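PDB 3KD4: putative protease from Parabacteroides distasonis ATCC 8503, which is of unconfirmed function but is thought to be an exported protease, probably hydrolysing peptide bonds. Local coordinates for residues A[128-133]-A[145-150]; A[206-211]-A[320-325]; A[22-27]-A[115-120]. One frame throughout, in Å; residues are numbered along the deposited sequence.

Interaction 1 (A[128-133]-A[145-150]); sequences LDINER and VSISVP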
ATOM      1  N   LEU A 128     -20.153   6.164  10.539  1.00 16.72           N
ATOM      2  CA  LEU A 128     -18.907   6.867  10.794  1.00 16.54           C
ATOM      3  C   LEU A 128     -17.806   5.799  10.796  1.00 16.67           C
ATOM      4  O   LEU A 128     -17.889   4.810  11.520  1.00 17.45           O
ATOM      5  CB  LEU A 128     -18.965   7.641  12.126  1.00 17.18           C
ATOM      6  CG  LEU A 128     -17.723   8.446  12.486  1.00 17.20           C
ATOM      7  CD1 LEU A 128     -17.372   9.460  11.357  1.00 23.32           C
ATOM      8  CD2 LEU A 128     -17.841   9.242  13.804  1.00 22.80           C
ATOM      9  N   ASP A 129     -16.766   5.998   9.988  1.00 16.95           N
ATOM     10  CA  ASP A 129     -15.802   4.961   9.683  1.00 17.63           C
ATOM     11  C   ASP A 129     -14.416   5.643   9.474  1.00 17.01           C
ATOM     12  O   ASP A 129     -14.195   6.253   8.446  1.00 16.72           O
ATOM     13  CB  ASP A 129     -16.263   4.223   8.414  1.00 16.78           C
ATOM     14  CG  ASP A 129     -15.514   2.905   8.153  1.00 18.33           C
ATOM     15  OD1 ASP A 129     -14.428   2.639   8.737  1.00 20.43           O
ATOM     16  OD2 ASP A 129     -16.058   2.114   7.330  1.00 19.61           O
ATOM     17  N   ILE A 130     -13.560   5.553  10.479  1.00 16.69           N
ATOM     18  CA  ILE A 130     -12.339   6.357  10.576  1.00 17.37           C
ATOM     19  C   ILE A 130     -11.135   5.424  10.644  1.00 17.14           C
ATOM     20  O   ILE A 130     -11.182   4.404  11.321  1.00 15.76           O
ATOM     21  CB  ILE A 130     -12.375   7.227  11.848  1.00 16.71           C
ATOM     22  CG1 ILE A 130     -13.546   8.236  11.789  1.00 18.25           C
ATOM     23  CG2 ILE A 130     -11.109   8.034  12.034  1.00 17.66           C
ATOM     24  CD1 ILE A 130     -13.902   8.794  13.165  1.00 14.31           C
ATOM     25  N   ASN A 131     -10.087   5.781   9.900  1.00 17.66           N
ATOM     26  CA  ASN A 131      -8.778   5.187   9.999  1.00 18.16           C
ATOM     27  C   ASN A 131      -7.756   6.286   9.706  1.00 18.85           C
ATOM     28  O   ASN A 131      -7.310   6.443   8.567  1.00 20.96           O
ATOM     29  CB  ASN A 131      -8.617   4.050   8.979  1.00 19.56           C
ATOM     30  CG  ASN A 131      -7.224   3.446   9.000  1.00 22.27           C
ATOM     31  OD1 ASN A 131      -6.602   3.313  10.059  1.00 26.80           O
ATOM     32  ND2 ASN A 131      -6.739   3.055   7.834  1.00 20.38           N
ATOM     33  N   GLU A 132      -7.389   7.059  10.713  1.00 17.49           N
ATOM     34  CA  GLU A 132      -6.643   8.272  10.459  1.00 17.58           C
ATOM     35  C   GLU A 132      -5.225   8.167  10.977  1.00 17.24           C
ATOM     36  O   GLU A 132      -5.000   7.919  12.150  1.00 15.76           O
ATOM     37  CB  GLU A 132      -7.341   9.472  11.101  1.00 18.18           C
ATOM     38  CG  GLU A 132      -6.761  10.809  10.689  1.00 18.85           C
ATOM     39  CD  GLU A 132      -7.202  11.238   9.300  1.00 20.41           C
ATOM     40  OE1 GLU A 132      -8.048  10.544   8.698  1.00 22.30           O
ATOM     41  OE2 GLU A 132      -6.696  12.273   8.820  1.00 22.28           O
ATOM     42  N   ARG A 133      -4.276   8.361  10.082  1.00 17.91           N
ATOM     43  CA  ARG A 133      -2.872   8.475  10.471  1.00 18.62           C
ATOM     44  C   ARG A 133      -2.638   9.792  11.198  1.00 17.68           C
ATOM     45  O   ARG A 133      -3.004  10.829  10.659  1.00 17.58           O
ATOM     46  CB  ARG A 133      -2.008   8.473   9.204  1.00 19.37           C
ATOM     47  CG  ARG A 133      -0.543   8.433   9.481  1.00 24.94           C
ATOM     48  CD  ARG A 133       0.315   8.593   8.223  1.00 30.88           C
ATOM     49  NE  ARG A 133       0.313   9.992   7.782  1.00 37.17           N
ATOM     50  CZ  ARG A 133      -0.284  10.457   6.696  1.00 40.22           C
ATOM     51  NH1 ARG A 133      -0.935   9.650   5.875  1.00 43.86           N
ATOM     52  NH2 ARG A 133      -0.227  11.744   6.430  1.00 41.91           N
ATOM     53  N   VAL A 145      -7.788  14.828  18.740  1.00 15.61           N
ATOM     54  CA  VAL A 145      -8.756  14.127  17.886  1.00 15.46           C
ATOM     55  C   VAL A 145      -9.995  13.865  18.694  1.00 15.08           C
ATOM     56  O   VAL A 145      -9.924  13.572  19.920  1.00 16.02           O
ATOM     57  CB  VAL A 145      -8.201  12.813  17.250  1.00 15.83           C
ATOM     58  CG1 VAL A 145      -7.144  13.174  16.203  1.00 16.99           C
ATOM     59  CG2 VAL A 145      -7.595  11.831  18.319  1.00 13.84           C
ATOM     60  N   SER A 146     -11.137  13.991  18.021  1.00 14.13           N
ATOM     61  CA  SER A 146     -12.431  13.973  18.679  1.00 14.75           C
ATOM     62  C   SER A 146     -13.442  13.259  17.809  1.00 14.35           C
ATOM     63  O   SER A 146     -13.468  13.470  16.596  1.00 13.83           O
ATOM     64  CB  SER A 146     -12.886  15.436  18.841  1.00 15.20           C
ATOM     65  OG  SER A 146     -14.138  15.509  19.392  1.00 20.76           O
ATOM     66  N   ILE A 147     -14.273  12.416  18.407  1.00 14.34           N
ATOM     67  CA  ILE A 147     -15.376  11.753  17.663  1.00 14.29           C
ATOM     68  C   ILE A 147     -16.673  12.008  18.409  1.00 14.21           C
ATOM     69  O   ILE A 147     -16.693  11.842  19.618  1.00 15.13           O
ATOM     70  CB  ILE A 147     -15.159  10.247  17.566  1.00 15.33           C
ATOM     71  CG1 ILE A 147     -13.851   9.916  16.829  1.00 16.53           C
ATOM     72  CG2 ILE A 147     -16.367   9.542  16.843  1.00 13.85           C
ATOM     73  CD1 ILE A 147     -13.387   8.396  17.072  1.00 17.20           C
ATOM     74  N   SER A 148     -17.716  12.483  17.724  1.00 14.33           N
ATOM     75  CA  SER A 148     -19.026  12.731  18.346  1.00 14.60           C
ATOM     76  C   SER A 148     -20.074  12.008  17.569  1.00 14.13           C
ATOM     77  O   SER A 148     -20.097  12.116  16.343  1.00 15.55           O
ATOM     78  CB  SER A 148     -19.369  14.215  18.338  1.00 14.64           C
ATOM     79  OG  SER A 148     -18.361  14.936  18.974  1.00 14.85           O
ATOM     80  N   VAL A 149     -20.929  11.277  18.280  1.00 13.85           N
ATOM     81  CA  VAL A 149     -22.036  10.523  17.690  1.00 13.21           C
ATOM     82  C   VAL A 149     -23.261  10.683  18.617  1.00 14.30           C
ATOM     83  O   VAL A 149     -23.117  11.058  19.795  1.00 13.11           O
ATOM     84  CB  VAL A 149     -21.701   9.021  17.464  1.00 13.78           C
ATOM     85  CG1 VAL A 149     -20.343   8.844  16.748  1.00 13.30           C
ATOM     86  CG2 VAL A 149     -21.712   8.237  18.781  1.00 11.69           C
ATOM     87  N   PRO A 150     -24.459  10.395  18.096  1.00 14.89           N
ATOM     88  CA  PRO A 150     -25.651  10.461  18.941  1.00 16.56           C
ATOM     89  C   PRO A 150     -25.622   9.413  20.048  1.00 17.11           C
ATOM     90  O   PRO A 150     -25.172   8.313  19.833  1.00 16.11           O
ATOM     91  CB  PRO A 150     -26.822  10.191  17.967  1.00 16.38           C
ATOM     92  CG  PRO A 150     -26.265  10.434  16.612  1.00 17.04           C
ATOM     93  CD  PRO A 150     -24.784  10.031  16.722  1.00 15.79           C
TER
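Leu-128 and Ile-130 meet Ile-147 and Val-149 chiefly through methyl and methylene groups, and no hydrogen bond joins the two segments. Leu-128 approaches at a slant to both of its partners. Its CD2 sits 3.4 Å from Ile-147 CG2, a carbon pair closer than ordinary van der Waals contact, and the same methyl lies 3.9 Å from Val-149 CG1. With CG of Leu-128 anti to the backbone N (chi1 -179°), the side chain extends toward strand 145-150 and one methyl bridges two residues of that strand. Ile-130 comes differently: it reaches end-on, tip to tip, with its CD1 3.8 Å from Ile-147 CG1 and 4.0 Å from Ile-147 CD1. The two branches of Ile-147 are shared out, CG2 to Leu-128 and CG1-CD1 to Ile-130; chi1 of -60° sets CG1 beside the backbone N and CG2 opposite that N. The backbones stand well apart, the CA atoms of Leu-128 and Val-149 being 8.4 Å from each other, which is consistent with two sheets packed against each other within the DUF3857 region, not strand pairing. Strand 129-133 edges a three-stranded antiparallel sheet beside strand 202-206, whereas strand 140-150 belongs to the eight-stranded mixed sheet, between strands 6-17 and 174-184. Trp-15 of strand 6-17 touches both Leu-128 and Ile-130, and Ala-205 and Leu-155 add to the apolar surroundings of Ile-147. All four contacting side chains are buried. Asp-129, which takes no part in this contact, accepts hydrogen bonds from the backbone N atoms of Leu-322 and Ala-323.

Interaction 2 (A[206-211]-A[320-325]); sequences STYPSG and CGLAAI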
ATOM      1  N   SER A 206     -15.441   3.181  14.417  1.00 15.44           N
ATOM      2  CA  SER A 206     -16.579   2.762  13.619  1.00 14.72           C
ATOM      3  C   SER A 206     -17.869   2.840  14.401  1.00 14.03           C
ATOM      4  O   SER A 206     -17.896   2.495  15.583  1.00 14.98           O
ATOM      5  CB  SER A 206     -16.362   1.306  13.173  1.00 15.46           C
ATOM      6  OG  SER A 206     -17.486   0.762  12.528  1.00 14.18           O
ATOM      7  N   THR A 207     -18.944   3.242  13.719  1.00 14.01           N
ATOM      8  CA  THR A 207     -20.284   3.154  14.264  1.00 13.44           C
ATOM      9  C   THR A 207     -21.097   2.025  13.657  1.00 14.99           C
ATOM     10  O   THR A 207     -22.290   1.919  13.938  1.00 14.64           O
ATOM     11  CB  THR A 207     -21.059   4.499  14.168  1.00 14.08           C
ATOM     12  OG1 THR A 207     -21.284   4.844  12.814  1.00 12.50           O
ATOM     13  CG2 THR A 207     -20.318   5.660  14.933  1.00 11.67           C
ATOM     14  N   TYR A 208     -20.486   1.154  12.843  1.00 14.88           N
ATOM     15  CA  TYR A 208     -21.193  -0.067  12.490  1.00 14.73           C
ATOM     16  C   TYR A 208     -21.379  -0.917  13.787  1.00 15.89           C
ATOM     17  O   TYR A 208     -20.641  -0.765  14.734  1.00 15.36           O
ATOM     18  CB  TYR A 208     -20.387  -0.891  11.501  1.00 14.75           C
ATOM     19  CG  TYR A 208     -20.318  -0.353  10.079  1.00 14.39           C
ATOM     20  CD1 TYR A 208     -21.365  -0.522   9.209  1.00 15.89           C
ATOM     21  CD2 TYR A 208     -19.160   0.273   9.605  1.00 14.58           C
ATOM     22  CE1 TYR A 208     -21.278  -0.077   7.886  1.00 15.71           C
ATOM     23  CE2 TYR A 208     -19.078   0.706   8.339  1.00 15.71           C
ATOM     24  CZ  TYR A 208     -20.125   0.500   7.474  1.00 14.17           C
ATOM     25  OH  TYR A 208     -20.017   0.947   6.215  1.00 17.30           O
ATOM     26  N   PRO A 209     -22.341  -1.841  13.804  1.00 15.33           N
ATOM     27  CA  PRO A 209     -22.576  -2.646  14.988  1.00 16.48           C
ATOM     28  C   PRO A 209     -21.381  -3.530  15.341  1.00 16.32           C
ATOM     29  O   PRO A 209     -21.182  -3.867  16.522  1.00 17.39           O
ATOM     30  CB  PRO A 209     -23.761  -3.515  14.588  1.00 16.79           C
ATOM     31  CG  PRO A 209     -24.453  -2.726  13.473  1.00 16.67           C
ATOM     32  CD  PRO A 209     -23.347  -2.052  12.762  1.00 16.14           C
ATOM     33  N   SER A 210     -20.636  -3.914  14.315  1.00 15.59           N
ATOM     34  CA  SER A 210     -19.443  -4.744  14.443  1.00 14.60           C
ATOM     35  C   SER A 210     -18.674  -4.715  13.132  1.00 14.19           C
ATOM     36  O   SER A 210     -19.213  -4.355  12.080  1.00 13.78           O
ATOM     37  CB  SER A 210     -19.854  -6.189  14.748  1.00 15.28           C
ATOM     38  OG  SER A 210     -20.448  -6.823  13.621  1.00 14.59           O
ATOM     39  N   GLY A 211     -17.431  -5.172  13.174  1.00 15.55           N
ATOM     40  CA  GLY A 211     -16.605  -5.326  11.951  1.00 15.85           C
ATOM     41  C   GLY A 211     -17.271  -6.242  10.953  1.00 16.43           C
ATOM     42  O   GLY A 211     -17.309  -5.980   9.768  1.00 16.34           O
ATOM     43  N   CYS A 320     -13.188  -2.366  13.830  1.00 21.51           N
ATOM     44  CA  CYS A 320     -13.031  -1.393  12.780  1.00 22.65           C
ATOM     45  C   CYS A 320     -14.053  -1.529  11.667  1.00 20.70           C
ATOM     46  O   CYS A 320     -14.795  -2.495  11.606  1.00 20.17           O
ATOM     47  CB  CYS A 320     -11.652  -1.372  12.262  1.00 24.10           C
ATOM     48  SG  CYS A 320     -11.240  -2.862  11.444  1.00 31.29           S
ATOM     49  N   GLY A 321     -14.126  -0.490  10.846  1.00 18.93           N
ATOM     50  CA  GLY A 321     -15.026  -0.452   9.691  1.00 18.23           C
ATOM     51  C   GLY A 321     -14.246  -0.733   8.413  1.00 18.17           C
ATOM     52  O   GLY A 321     -13.221  -1.446   8.396  1.00 19.12           O
ATOM     53  N   LEU A 322     -14.735  -0.177   7.334  1.00 17.81           N
ATOM     54  CA  LEU A 322     -14.158  -0.398   6.013  1.00 17.12           C
ATOM     55  C   LEU A 322     -12.936   0.488   5.742  1.00 16.80           C
ATOM     56  O   LEU A 322     -12.108   0.156   4.892  1.00 16.72           O
ATOM     57  CB  LEU A 322     -15.256  -0.180   4.967  1.00 16.82           C
ATOM     58  CG  LEU A 322     -16.535  -1.044   5.096  1.00 18.80           C
ATOM     59  CD1 LEU A 322     -17.507  -0.736   3.918  1.00 14.93           C
ATOM     60  CD2 LEU A 322     -16.275  -2.569   5.203  1.00 16.60           C
ATOM     61  N   ALA A 323     -12.802   1.586   6.476  1.00 15.99           N
ATOM     62  CA  ALA A 323     -11.708   2.542   6.267  1.00 16.84           C
ATOM     63  C   ALA A 323     -10.353   1.929   6.572  1.00 17.73           C
ATOM     64  O   ALA A 323      -9.379   2.310   5.970  1.00 18.28           O
ATOM     65  CB  ALA A 323     -11.927   3.893   7.080  1.00 15.39           C
ATOM     66  N   ALA A 324     -10.306   0.940   7.455  1.00 18.25           N
ATOM     67  CA  ALA A 324      -9.076   0.243   7.774  1.00 18.15           C
ATOM     68  C   ALA A 324      -8.677  -0.826   6.699  1.00 18.87           C
ATOM     69  O   ALA A 324      -7.593  -1.385   6.795  1.00 19.19           O
ATOM     70  CB  ALA A 324      -9.210  -0.422   9.150  1.00 18.93           C
ATOM     71  N   ILE A 325      -9.527  -1.103   5.697  1.00 18.85           N
ATOM     72  CA  ILE A 325      -9.192  -2.096   4.666  1.00 18.31           C
ATOM     73  C   ILE A 325      -8.073  -1.522   3.774  1.00 20.95           C
ATOM     74  O   ILE A 325      -8.194  -0.394   3.304  1.00 21.09           O
ATOM     75  CB  ILE A 325     -10.399  -2.486   3.833  1.00 18.17           C
ATOM     76  CG1 ILE A 325     -11.455  -3.173   4.719  1.00 16.43           C
ATOM     77  CG2 ILE A 325     -10.005  -3.405   2.621  1.00 15.30           C
ATOM     78  CD1 ILE A 325     -12.811  -3.433   4.012  1.00 16.14           C
TER
HETATM   79  O   HOH W   1     -17.192  -1.885  12.857  1.00 24.65           O
HETATM   80  O   HOH W   2     -14.802  -4.198   9.185  1.00 39.61           O
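Ser-206 and Tyr-208 press their side chains against the backbone of Cys-320 and Gly-321, and no direct hydrogen bond links the two loops. Van der Waals contact comes first. Ser-206 CB lies 3.7 Å from Gly-321 N, and the Tyr-208 ring passes Gly-321 CA obliquely. A beta carbon modelled on Gly-321 would point at segment 206-211 and fall 3.4 Å from Ser-206 OG, which is geometric evidence of how closely the chains approach here. Farther along the ring, Leu-322 crosses Tyr-208 at about a right angle, bringing its CD1 to 3.8 Å from Tyr-208 OH; Leu-322 also packs on Ala-214, Leu-215 and Leu-218 of helix 211-222. The second kind of contact is a CA-H...O approach, from Gly-211 CA to Cys-320 O at 3.4 Å with 136° at the hydrogen.

Water supplies the third kind. Water 1 donates to Cys-320 O at 2.8 Å and is hydrogen-bonded to Ser-206 OG at 2.7 Å, while water 2 lies within bonding distance of the carbonyls of Gly-211 and Cys-320, although it has more acceptors around it than protons to give.

A fourth kind is internal to segment 206-211: where strand 202-206 ends, Tyr-208 N donates to Ser-206 OG at 3.0 Å, an ST turn. Ser-206 OG is set for this by a chi1 of 173°, opposite its own backbone N, and it also meets the Tyr-208 ring at the edge, in plane. The contact joins the loop from strand 202-206 into helix 211-222 with the loop from strand 305-312 to strand 327-334. Cys-320 O takes most of the polar contacts, so the two loops are probably held together by water-mediated bonds and close fit.

Interaction 3 (A[22-27]-A[115-120]); sequences SQEYRS and DYSIIT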
ATOM      1  N   SER A  22     -25.998  12.414   8.283  1.00 17.07           N
ATOM      2  CA  SER A  22     -25.025  13.389   7.845  1.00 16.84           C
ATOM      3  C   SER A  22     -23.772  13.377   8.772  1.00 16.66           C
ATOM      4  O   SER A  22     -23.814  12.903   9.919  1.00 15.84           O
ATOM      5  CB  SER A  22     -25.655  14.791   7.794  1.00 17.23           C
ATOM      6  OG  SER A  22     -25.939  15.297   9.080  1.00 16.58           O
ATOM      7  N   GLN A  23     -22.663  13.860   8.235  1.00 15.99           N
ATOM      8  CA  GLN A  23     -21.384  13.887   8.943  1.00 15.61           C
ATOM      9  C   GLN A  23     -20.690  15.206   8.747  1.00 15.42           C
ATOM     10  O   GLN A  23     -20.968  15.969   7.804  1.00 15.57           O
ATOM     11  CB  GLN A  23     -20.462  12.741   8.492  1.00 15.30           C
ATOM     12  CG  GLN A  23     -21.042  11.382   8.827  1.00 16.16           C
ATOM     13  CD  GLN A  23     -20.133  10.226   8.493  1.00 18.27           C
ATOM     14  OE1 GLN A  23     -18.934  10.397   8.346  1.00 19.56           O
ATOM     15  NE2 GLN A  23     -20.705   9.025   8.389  1.00 14.27           N
ATOM     16  N   GLU A  24     -19.786  15.502   9.676  1.00 15.66           N
ATOM     17  CA  GLU A  24     -18.847  16.573   9.479  1.00 15.16           C
ATOM     18  C   GLU A  24     -17.491  16.038   9.828  1.00 15.51           C
ATOM     19  O   GLU A  24     -17.325  15.268  10.816  1.00 16.07           O
ATOM     20  CB  GLU A  24     -19.207  17.809  10.314  1.00 15.72           C
ATOM     21  CG  GLU A  24     -18.142  18.923  10.212  1.00 17.68           C
ATOM     22  CD  GLU A  24     -18.520  20.270  10.893  1.00 20.77           C
ATOM     23  OE1 GLU A  24     -19.548  20.305  11.563  1.00 20.22           O
ATOM     24  OE2 GLU A  24     -17.740  21.252  10.776  1.00 18.58           O
ATOM     25  N   TYR A  25     -16.515  16.411   9.013  1.00 15.18           N
ATOM     26  CA  TYR A  25     -15.105  16.260   9.345  1.00 15.21           C
ATOM     27  C   TYR A  25     -14.449  17.658   9.354  1.00 15.66           C
ATOM     28  O   TYR A  25     -14.552  18.409   8.386  1.00 15.83           O
ATOM     29  CB  TYR A  25     -14.406  15.340   8.330  1.00 15.90           C
ATOM     30  CG  TYR A  25     -12.883  15.361   8.433  1.00 16.05           C
ATOM     31  CD1 TYR A  25     -12.244  14.843   9.545  1.00 17.02           C
ATOM     32  CD2 TYR A  25     -12.077  15.911   7.413  1.00 18.02           C
ATOM     33  CE1 TYR A  25     -10.856  14.845   9.652  1.00 17.78           C
ATOM     34  CE2 TYR A  25     -10.656  15.913   7.519  1.00 16.70           C
ATOM     35  CZ  TYR A  25     -10.070  15.386   8.641  1.00 16.86           C
ATOM     36  OH  TYR A  25      -8.704  15.352   8.803  1.00 21.15           O
ATOM     37  N   ARG A  26     -13.845  18.033  10.458  1.00 15.13           N
ATOM     38  CA  ARG A  26     -13.216  19.343  10.588  1.00 16.05           C
ATOM     39  C   ARG A  26     -11.747  19.154  10.921  1.00 15.67           C
ATOM     40  O   ARG A  26     -11.399  18.390  11.837  1.00 14.57           O
ATOM     41  CB  ARG A  26     -13.886  20.207  11.639  1.00 16.42           C
ATOM     42  CG  ARG A  26     -13.284  21.627  11.739  1.00 17.46           C
ATOM     43  CD  ARG A  26     -14.180  22.581  12.505  1.00 19.54           C
ATOM     44  NE  ARG A  26     -13.583  23.946  12.512  1.00 19.93           N
ATOM     45  CZ  ARG A  26     -14.200  25.009  13.001  1.00 22.58           C
ATOM     46  NH1 ARG A  26     -15.430  24.897  13.493  1.00 21.27           N
ATOM     47  NH2 ARG A  26     -13.610  26.183  12.973  1.00 22.32           N
ATOM     48  N   SER A  27     -10.896  19.800  10.133  1.00 14.54           N
ATOM     49  CA  SER A  27      -9.445  19.632  10.254  1.00 15.11           C
ATOM     50  C   SER A  27      -8.810  20.978  10.392  1.00 15.52           C
ATOM     51  O   SER A  27      -9.031  21.818   9.524  1.00 14.88           O
ATOM     52  CB  SER A  27      -8.853  18.953   8.998  1.00 15.54           C
ATOM     53  OG  SER A  27      -7.432  19.052   8.981  1.00 16.43           O
ATOM     54  N   ASP A 115      -7.980  25.758   8.552  1.00 14.10           N
ATOM     55  CA  ASP A 115      -9.081  25.174   9.312  1.00 13.41           C
ATOM     56  C   ASP A 115     -10.236  25.029   8.340  1.00 14.47           C
ATOM     57  O   ASP A 115     -10.686  26.030   7.756  1.00 15.09           O
ATOM     58  CB  ASP A 115      -9.426  26.113  10.459  1.00 14.24           C
ATOM     59  CG  ASP A 115     -10.532  25.563  11.376  1.00 15.51           C
ATOM     60  OD1 ASP A 115     -11.099  24.494  11.078  1.00 15.28           O
ATOM     61  OD2 ASP A 115     -10.862  26.241  12.372  1.00 17.72           O
ATOM     62  N   TYR A 116     -10.644  23.788   8.071  1.00 13.45           N
ATOM     63  CA  TYR A 116     -11.742  23.533   7.144  1.00 14.30           C
ATOM     64  C   TYR A 116     -12.613  22.388   7.601  1.00 13.77           C
ATOM     65  O   TYR A 116     -12.173  21.530   8.400  1.00 13.12           O
ATOM     66  CB  TYR A 116     -11.233  23.239   5.724  1.00 14.26           C
ATOM     67  CG  TYR A 116     -10.534  21.921   5.569  1.00 15.70           C
ATOM     68  CD1 TYR A 116      -9.170  21.810   5.762  1.00 14.75           C
ATOM     69  CD2 TYR A 116     -11.247  20.769   5.233  1.00 17.40           C
ATOM     70  CE1 TYR A 116      -8.510  20.579   5.627  1.00 17.14           C
ATOM     71  CE2 TYR A 116     -10.606  19.543   5.088  1.00 18.88           C
ATOM     72  CZ  TYR A 116      -9.244  19.452   5.297  1.00 19.49           C
ATOM     73  OH  TYR A 116      -8.641  18.224   5.141  1.00 18.55           O
ATOM     74  N   SER A 117     -13.819  22.342   7.042  1.00 13.79           N
ATOM     75  CA  SER A 117     -14.715  21.211   7.218  1.00 14.67           C
ATOM     76  C   SER A 117     -15.152  20.641   5.894  1.00 15.84           C
ATOM     77  O   SER A 117     -15.347  21.375   4.904  1.00 16.24           O
ATOM     78  CB  SER A 117     -15.983  21.590   7.969  1.00 15.11           C
ATOM     79  OG  SER A 117     -15.717  22.020   9.293  1.00 16.27           O
ATOM     80  N   ILE A 118     -15.385  19.342   5.910  1.00 15.76           N
ATOM     81  CA  ILE A 118     -16.097  18.644   4.861  1.00 16.36           C
ATOM     82  C   ILE A 118     -17.423  18.184   5.491  1.00 16.65           C
ATOM     83  O   ILE A 118     -17.429  17.459   6.489  1.00 16.32           O
ATOM     84  CB  ILE A 118     -15.296  17.449   4.353  1.00 16.98           C
ATOM     85  CG1 ILE A 118     -13.985  17.956   3.718  1.00 17.57           C
ATOM     86  CG2 ILE A 118     -16.168  16.624   3.369  1.00 16.85           C
ATOM     87  CD1 ILE A 118     -12.990  16.831   3.339  1.00 22.04           C
ATOM     88  N   ILE A 119     -18.533  18.638   4.916  1.00 16.79           N
ATOM     89  CA  ILE A 119     -19.861  18.334   5.410  1.00 16.93           C
ATOM     90  C   ILE A 119     -20.508  17.357   4.440  1.00 16.62           C
ATOM     91  O   ILE A 119     -20.622  17.643   3.252  1.00 16.60           O
ATOM     92  CB  ILE A 119     -20.683  19.596   5.555  1.00 17.86           C
ATOM     93  CG1 ILE A 119     -19.991  20.525   6.573  1.00 20.91           C
ATOM     94  CG2 ILE A 119     -22.157  19.258   5.999  1.00 14.85           C
ATOM     95  CD1 ILE A 119     -20.109  21.929   6.231  1.00 25.11           C
ATOM     96  N   THR A 120     -20.924  16.215   4.960  1.00 16.15           N
ATOM     97  CA  THR A 120     -21.496  15.130   4.133  1.00 17.04           C
ATOM     98  C   THR A 120     -22.977  15.019   4.434  1.00 17.80           C
ATOM     99  O   THR A 120     -23.385  14.875   5.593  1.00 18.04           O
ATOM    100  CB  THR A 120     -20.812  13.822   4.429  1.00 16.74           C
ATOM    101  OG1 THR A 120     -19.399  13.965   4.180  1.00 15.26           O
ATOM    102  CG2 THR A 120     -21.366  12.704   3.584  1.00 14.86           C
TER
HETATM  103  O   HOH W   3      -6.505  17.438   6.880  1.00 37.69           O
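Arg-26 and Asp-115 meet on neighbouring strands, 23-33 and 111-120, inside the eight-stranded mixed sheet. The segments 23-27 and 115-120 run antiparallel, 166° between their N-to-C directions, and the backbone ladder shows both N and O used in each hydrogen-bonded pair: Gln-23 with Thr-120, Tyr-25 with Ile-118, and Ser-27 with Tyr-116 give six bonds, including Ile-118 N to Tyr-25 O at 2.8 Å.

The salt bridge is side-on and uses two nitrogens. NE of Arg-26 donates to OD1 of Asp-115 at 2.9 Å, on the syn lone pair, and NH2 of Arg-26 donates to OD2 of Asp-115 at 2.8 Å from 31° out of the carboxylate plane. Both oxygens lie near the guanidinium plane, although the two flat groups are turned 33° apart. With a leucine in place of Arg-26, Asp-115 would probably be left without the charge that satisfies both its oxygens.

On the same face, Ser-117 OG donates to the anti lone pair of Glu-24 OE2 at 2.6 Å; it is also hydrogen-bonded to NE2 of His-60. Glu-24 reaches across with CG anti to the backbone N and the chain extended beyond it. Hydroxyls of bound glycerols, probably from the crystallisation liquor, also bond to both Glu-24 oxygens, and Arg-26 NH1 donates to a glycerol oxygen. On the opposite face, Thr-120 OG1 is hydrogen-bonded to Gln-55 NE2, and Ser-27 CB rests over the Tyr-116 ring, 4.1 Å from its centroid, a CH-pi contact. One water links the hydroxyls there, at 2.8 Å from Ser-27 OG and 2.9 Å from Tyr-116 OH.

How the interactions relate
Interactions 1 and 3 share the eight-stranded sheet but use it differently: interaction 3 pairs two of its strands by backbone bonds, with charged side chains on a partly exposed face, whereas interaction 1 covers it with a second sheet chiefly through buried apolar groups. The two touch where Leu-128 CD1 lies 3.5 Å from Gln-23 OE1. Interaction 2, also buried, joins loops and is made through ordered waters and close backbone approach. It meets interaction 1 directly, since Leu-128 N is 2.9 Å from Thr-207 OG1, a probable hydrogen bond. Interactions 2 and 3 do not touch; interaction 1 lies against both.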